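Local structure of AlyGC (Glaciecola chathamensis, 5GKD) at residues A[438-452]-A[461-475]. The protein probably cleaves alginate by beta-elimination, as a calcium-binding lyase of polysaccharide lyase family 6. Numbering follows the deposited sequence.
Sequences SGKHIAVSPGDNTLF and GDVLVLQAGEYWVSK
Strands 441-444 and 462-466 run parallel, their axes 4.6 Å apart at closest and 28° askew, pairing H441 with V463 through V444 with L466; I442 and V444 each give one N-H bond and accept another across the pair. Just ahead, D462 OD1 accepts K440 N at 2.8 Å from above the carboxylate plane, while OD2 receives K440 NZ in a salt bridge on its syn side. K440 bends at its last torsion (chi4 -86°) to reach it; E459 adds a second carboxylate for NZ and a backbone N-H for D462 OD2. With an alanine at D462, K440 N would probably lose its acceptor, the E459 backbone N-H its mate, and K440 NZ one of its two carboxylates. V463 CB sits 4.0 Å over the centre of the H441 ring. On the other face V444 spans two leucines, CG2 on L464 CG and CB on L466 CD2 at 3.8 Å; L451 CD1 meets that same methyl. P446 CA, just before the cis peptide to G447, lies over a face of the Y471 ring. K475 CE stands 3.8 Å above the centre of the F452 ring, with NZ over the same face (cation-pi) and weakly bonded to N449 OD1; N449 ND2 bonds S474 OG. The pairing opens the second parallel beta-helix: helix 450-457 packs A454 against V444 and L464, and strands 482-487 and 493-497 continue the stack.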
loop_
_atom_site.group_PDB
_atom_site.type_symbol
_atom_site.label_atom_id
_atom_site.label_comp_id
_atom_site.label_asym_id
_atom_site.label_seq_id
_atom_site.Cartn_x
_atom_site.Cartn_y
_atom_site.Cartn_z
ATOM N N SER A 438 -1.913 30.695 -8.464
ATOM C CA SER A 438 -2.567 31.150 -9.678
ATOM C C SER A 438 -4.043 31.436 -9.466
ATOM O O SER A 438 -4.700 31.939 -10.380
ATOM C CB SER A 438 -2.413 30.090 -10.768
ATOM O OG SER A 438 -2.964 28.869 -10.323
ATOM N N GLY A 439 -4.583 31.096 -8.305
ATOM C CA GLY A 439 -5.966 31.341 -7.955
ATOM C C GLY A 439 -6.132 32.637 -7.192
ATOM O O GLY A 439 -5.429 33.622 -7.448
ATOM N N LYS A 440 -7.057 32.636 -6.246
ATOM C CA LYS A 440 -7.408 33.814 -5.470
ATOM C C LYS A 440 -6.950 33.656 -4.026
ATOM O O LYS A 440 -6.631 32.562 -3.558
ATOM C CB LYS A 440 -8.913 34.060 -5.511
ATOM C CG LYS A 440 -9.678 32.912 -4.915
ATOM C CD LYS A 440 -11.159 33.179 -4.877
ATOM C CE LYS A 440 -11.855 32.085 -4.087
ATOM N NZ LYS A 440 -12.180 30.909 -4.947
ATOM N N HIS A 441 -6.940 34.770 -3.304
ATOM C CA HIS A 441 -6.554 34.771 -1.903
ATOM C C HIS A 441 -7.803 34.744 -1.037
ATOM O O HIS A 441 -8.768 35.472 -1.298
ATOM C CB HIS A 441 -5.672 35.975 -1.583
ATOM C CG HIS A 441 -4.341 35.924 -2.264
ATOM N ND1 HIS A 441 -3.149 35.953 -1.576
ATOM C CD2 HIS A 441 -4.016 35.814 -3.574
ATOM C CE1 HIS A 441 -2.146 35.877 -2.434
ATOM N NE2 HIS A 441 -2.647 35.793 -3.653
ATOM N N ILE A 442 -7.792 33.872 -0.035
ATOM C CA ILE A 442 -8.897 33.677 0.892
ATOM C C ILE A 442 -8.373 33.911 2.299
ATOM O O ILE A 442 -7.400 33.272 2.718
ATOM C CB ILE A 442 -9.494 32.265 0.775
ATOM C CG1 ILE A 442 -9.976 32.002 -0.647
ATOM C CG2 ILE A 442 -10.619 32.079 1.786
ATOM C CD1 ILE A 442 -10.323 30.552 -0.905
ATOM N N ALA A 443 -9.008 34.822 3.024
ATOM C CA ALA A 443 -8.660 35.041 4.417
ATOM C C ALA A 443 -9.308 33.970 5.286
ATOM O O ALA A 443 -10.470 33.609 5.083
ATOM C CB ALA A 443 -9.106 36.436 4.862
ATOM N N VAL A 444 -8.561 33.439 6.214
ATOM C CA VAL A 444 -9.059 32.416 7.079
ATOM C C VAL A 444 -8.809 32.881 8.479
ATOM O O VAL A 444 -7.855 33.552 8.719
ATOM C CB VAL A 444 -8.303 31.108 6.859
ATOM C CG1 VAL A 444 -8.972 29.994 7.604
ATOM C CG2 VAL A 444 -8.214 30.791 5.397
ATOM N N SER A 445 -9.665 32.496 9.404
ATOM C CA SER A 445 -9.507 32.887 10.775
ATOM C C SER A 445 -9.528 31.731 11.744
ATOM O O SER A 445 -9.995 30.682 11.433
ATOM C CB SER A 445 -10.617 33.842 11.150
ATOM O OG SER A 445 -10.207 35.144 10.879
ATOM N N PRO A 446 -8.976 31.988 12.992
ATOM C CA PRO A 446 -9.049 30.882 13.958
ATOM C C PRO A 446 -10.481 30.612 14.349
ATOM O O PRO A 446 -11.270 31.456 14.043
ATOM C CB PRO A 446 -8.363 31.436 15.179
ATOM C CG PRO A 446 -7.441 32.428 14.693
ATOM C CD PRO A 446 -8.192 33.117 13.646
ATOM N N GLY A 447 -10.830 29.505 14.995
ATOM C CA GLY A 447 -9.887 28.514 15.422
ATOM C C GLY A 447 -10.247 27.045 15.595
ATOM O O GLY A 447 -9.464 26.339 16.181
ATOM N N ASP A 448 -11.399 26.580 15.131
ATOM C CA ASP A 448 -11.709 25.145 15.267
ATOM C C ASP A 448 -12.448 24.748 13.979
ATOM O O ASP A 448 -13.487 25.291 13.644
ATOM C CB ASP A 448 -12.425 24.677 16.527
ATOM C CG ASP A 448 -12.518 23.168 16.624
ATOM O OD1 ASP A 448 -11.691 22.455 16.046
ATOM O OD2 ASP A 448 -13.439 22.680 17.278
ATOM N N ASN A 449 -11.862 23.824 13.242
ATOM C CA ASN A 449 -12.428 23.385 11.981
ATOM C C ASN A 449 -12.439 24.444 10.948
ATOM O O ASN A 449 -12.992 24.301 9.910
ATOM C CB ASN A 449 -13.843 22.945 12.205
ATOM C CG ASN A 449 -13.930 21.547 12.703
ATOM O OD1 ASN A 449 -14.944 20.906 12.545
ATOM N ND2 ASN A 449 -12.876 21.067 13.315
ATOM N N THR A 450 -11.812 25.534 11.246
ATOM C CA THR A 450 -11.831 26.637 10.298
ATOM C C THR A 450 -10.897 26.390 9.119
ATOM O O THR A 450 -11.135 26.897 8.017
ATOM C CB THR A 450 -11.449 27.920 11.023
ATOM O OG1 THR A 450 -11.239 28.960 10.069
ATOM C CG2 THR A 450 -10.177 27.704 11.819
ATOM N N LEU A 451 -9.835 25.622 9.335
ATOM C CA LEU A 451 -8.916 25.267 8.264
ATOM C C LEU A 451 -9.493 24.151 7.401
ATOM O O LEU A 451 -9.393 24.193 6.172
ATOM C CB LEU A 451 -7.579 24.855 8.881
ATOM C CG LEU A 451 -6.311 24.802 8.049
ATOM C CD1 LEU A 451 -6.127 26.112 7.341
ATOM C CD2 LEU A 451 -5.139 24.527 8.966
ATOM N N PHE A 452 -10.113 23.157 8.040
ATOM C CA PHE A 452 -10.835 22.115 7.326
ATOM C C PHE A 452 -11.857 22.703 6.367
ATOM O O PHE A 452 -11.998 22.239 5.233
ATOM C CB PHE A 452 -11.511 21.192 8.342
ATOM C CG PHE A 452 -12.268 20.045 7.730
ATOM C CD1 PHE A 452 -13.599 20.191 7.352
ATOM C CD2 PHE A 452 -11.659 18.807 7.566
ATOM C CE1 PHE A 452 -14.299 19.134 6.792
ATOM C CE2 PHE A 452 -12.353 17.742 7.013
ATOM C CZ PHE A 452 -13.679 17.904 6.627
ATOM N N GLY A 461 -5.340 26.195 -6.927
ATOM C CA GLY A 461 -4.496 27.354 -7.119
ATOM C C GLY A 461 -4.676 28.456 -6.089
ATOM O O GLY A 461 -3.886 29.399 -6.081
ATOM N N ASP A 462 -5.669 28.356 -5.210
ATOM C CA ASP A 462 -5.940 29.426 -4.255
ATOM C C ASP A 462 -4.846 29.511 -3.195
ATOM O O ASP A 462 -4.040 28.592 -3.023
ATOM C CB ASP A 462 -7.290 29.211 -3.579
ATOM C CG ASP A 462 -8.442 29.594 -4.468
ATOM O OD1 ASP A 462 -8.171 30.171 -5.540
ATOM O OD2 ASP A 462 -9.610 29.325 -4.102
ATOM N N VAL A 463 -4.830 30.635 -2.472
ATOM C CA VAL A 463 -3.899 30.860 -1.366
ATOM C C VAL A 463 -4.710 31.190 -0.125
ATOM O O VAL A 463 -5.443 32.182 -0.099
ATOM C CB VAL A 463 -2.890 31.977 -1.670
ATOM C CG1 VAL A 463 -1.975 32.208 -0.473
ATOM C CG2 VAL A 463 -2.072 31.636 -2.893
ATOM N N LEU A 464 -4.586 30.356 0.898
ATOM C CA LEU A 464 -5.232 30.596 2.178
ATOM C C LEU A 464 -4.292 31.422 3.053
ATOM O O LEU A 464 -3.132 31.047 3.252
ATOM C CB LEU A 464 -5.591 29.273 2.857
ATOM C CG LEU A 464 -6.880 28.512 2.486
ATOM C CD1 LEU A 464 -7.110 28.423 0.994
ATOM C CD2 LEU A 464 -6.892 27.107 3.101
ATOM N N VAL A 465 -4.788 32.556 3.552
ATOM C CA VAL A 465 -4.008 33.490 4.356
ATOM C C VAL A 465 -4.574 33.445 5.770
ATOM O O VAL A 465 -5.649 33.994 6.037
ATOM C CB VAL A 465 -4.040 34.909 3.780
ATOM C CG1 VAL A 465 -3.026 35.779 4.484
ATOM C CG2 VAL A 465 -3.765 34.870 2.293
ATOM N N LEU A 466 -3.864 32.775 6.675
ATOM C CA LEU A 466 -4.348 32.580 8.034
ATOM C C LEU A 466 -4.017 33.804 8.876
ATOM O O LEU A 466 -2.860 34.238 8.935
ATOM C CB LEU A 466 -3.728 31.334 8.670
ATOM C CG LEU A 466 -3.541 30.062 7.849
ATOM C CD1 LEU A 466 -2.871 28.985 8.683
ATOM C CD2 LEU A 466 -4.860 29.574 7.309
ATOM N N GLN A 467 -5.032 34.361 9.524
ATOM C CA GLN A 467 -4.797 35.449 10.451
ATOM C C GLN A 467 -4.169 34.900 11.728
ATOM O O GLN A 467 -4.147 33.690 11.967
ATOM C CB GLN A 467 -6.103 36.180 10.740
ATOM C CG GLN A 467 -6.844 36.621 9.479
ATOM C CD GLN A 467 -8.332 36.842 9.719
ATOM O OE1 GLN A 467 -8.914 36.277 10.646
ATOM N NE2 GLN A 467 -8.959 37.648 8.871
ATOM N N ALA A 468 -3.639 35.805 12.545
ATOM C CA ALA A 468 -2.935 35.399 13.753
ATOM C C ALA A 468 -3.865 34.648 14.693
ATOM O O ALA A 468 -5.060 34.934 14.763
ATOM C CB ALA A 468 -2.355 36.626 14.454
ATOM N N GLY A 469 -3.322 33.665 15.396
ATOM C CA GLY A 469 -4.100 32.938 16.371
ATOM C C GLY A 469 -3.825 31.448 16.301
ATOM O O GLY A 469 -2.798 31.015 15.785
ATOM N N GLU A 470 -4.773 30.674 16.826
ATOM C CA GLU A 470 -4.627 29.238 17.035
ATOM C C GLU A 470 -5.594 28.484 16.130
ATOM O O GLU A 470 -6.780 28.814 16.073
ATOM C CB GLU A 470 -4.872 28.872 18.508
ATOM C CG GLU A 470 -3.786 29.391 19.465
ATOM C CD GLU A 470 -3.911 28.866 20.901
ATOM O OE1 GLU A 470 -5.022 28.504 21.333
ATOM O OE2 GLU A 470 -2.878 28.801 21.605
ATOM N N TYR A 471 -5.091 27.468 15.431
ATOM C CA TYR A 471 -5.915 26.644 14.543
ATOM C C TYR A 471 -5.874 25.213 15.049
ATOM O O TYR A 471 -4.875 24.515 14.861
ATOM C CB TYR A 471 -5.426 26.729 13.105
ATOM C CG TYR A 471 -5.557 28.104 12.526
ATOM C CD1 TYR A 471 -4.599 29.079 12.778
ATOM C CD2 TYR A 471 -6.640 28.439 11.736
ATOM C CE1 TYR A 471 -4.715 30.338 12.251
ATOM C CE2 TYR A 471 -6.769 29.701 11.210
ATOM C CZ TYR A 471 -5.809 30.646 11.470
ATOM O OH TYR A 471 -5.934 31.906 10.936
ATOM N N TRP A 472 -6.948 24.786 15.697
ATOM C CA TRP A 472 -7.047 23.438 16.226
ATOM C C TRP A 472 -7.663 22.551 15.152
ATOM O O TRP A 472 -8.640 22.937 14.506
ATOM C CB TRP A 472 -7.879 23.428 17.514
ATOM C CG TRP A 472 -7.159 24.121 18.631
ATOM C CD1 TRP A 472 -7.135 25.455 18.880
ATOM C CD2 TRP A 472 -6.308 23.513 19.614
ATOM N NE1 TRP A 472 -6.329 25.724 19.969
ATOM C CE2 TRP A 472 -5.813 24.548 20.437
ATOM C CE3 TRP A 472 -5.925 22.195 19.882
ATOM C CZ2 TRP A 472 -4.959 24.306 21.507
ATOM C CZ3 TRP A 472 -5.084 21.955 20.944
ATOM C CH2 TRP A 472 -4.607 23.006 21.747
ATOM N N VAL A 473 -7.080 21.378 14.942
ATOM C CA VAL A 473 -7.408 20.558 13.782
ATOM C C VAL A 473 -7.815 19.183 14.282
ATOM O O VAL A 473 -6.961 18.340 14.571
ATOM C CB VAL A 473 -6.248 20.476 12.787
ATOM C CG1 VAL A 473 -6.630 19.602 11.622
ATOM C CG2 VAL A 473 -5.895 21.866 12.298
ATOM N N SER A 474 -9.121 18.957 14.390
ATOM C CA SER A 474 -9.683 17.699 14.849
ATOM C C SER A 474 -9.986 16.731 13.715
ATOM O O SER A 474 -10.364 15.588 13.983
ATOM C CB SER A 474 -10.974 17.960 15.636
ATOM O OG SER A 474 -11.803 18.863 14.931
ATOM N N LYS A 475 -9.838 17.156 12.467
ATOM C CA LYS A 475 -10.143 16.319 11.318
ATOM C C LYS A 475 -9.013 16.435 10.311
ATOM O O LYS A 475 -8.501 17.532 10.071
ATOM C CB LYS A 475 -11.471 16.722 10.677
ATOM C CG LYS A 475 -12.659 16.423 11.571
ATOM C CD LYS A 475 -13.996 16.750 10.916
ATOM C CE LYS A 475 -14.194 18.259 10.756
ATOM N NZ LYS A 475 -15.569 18.611 10.260
#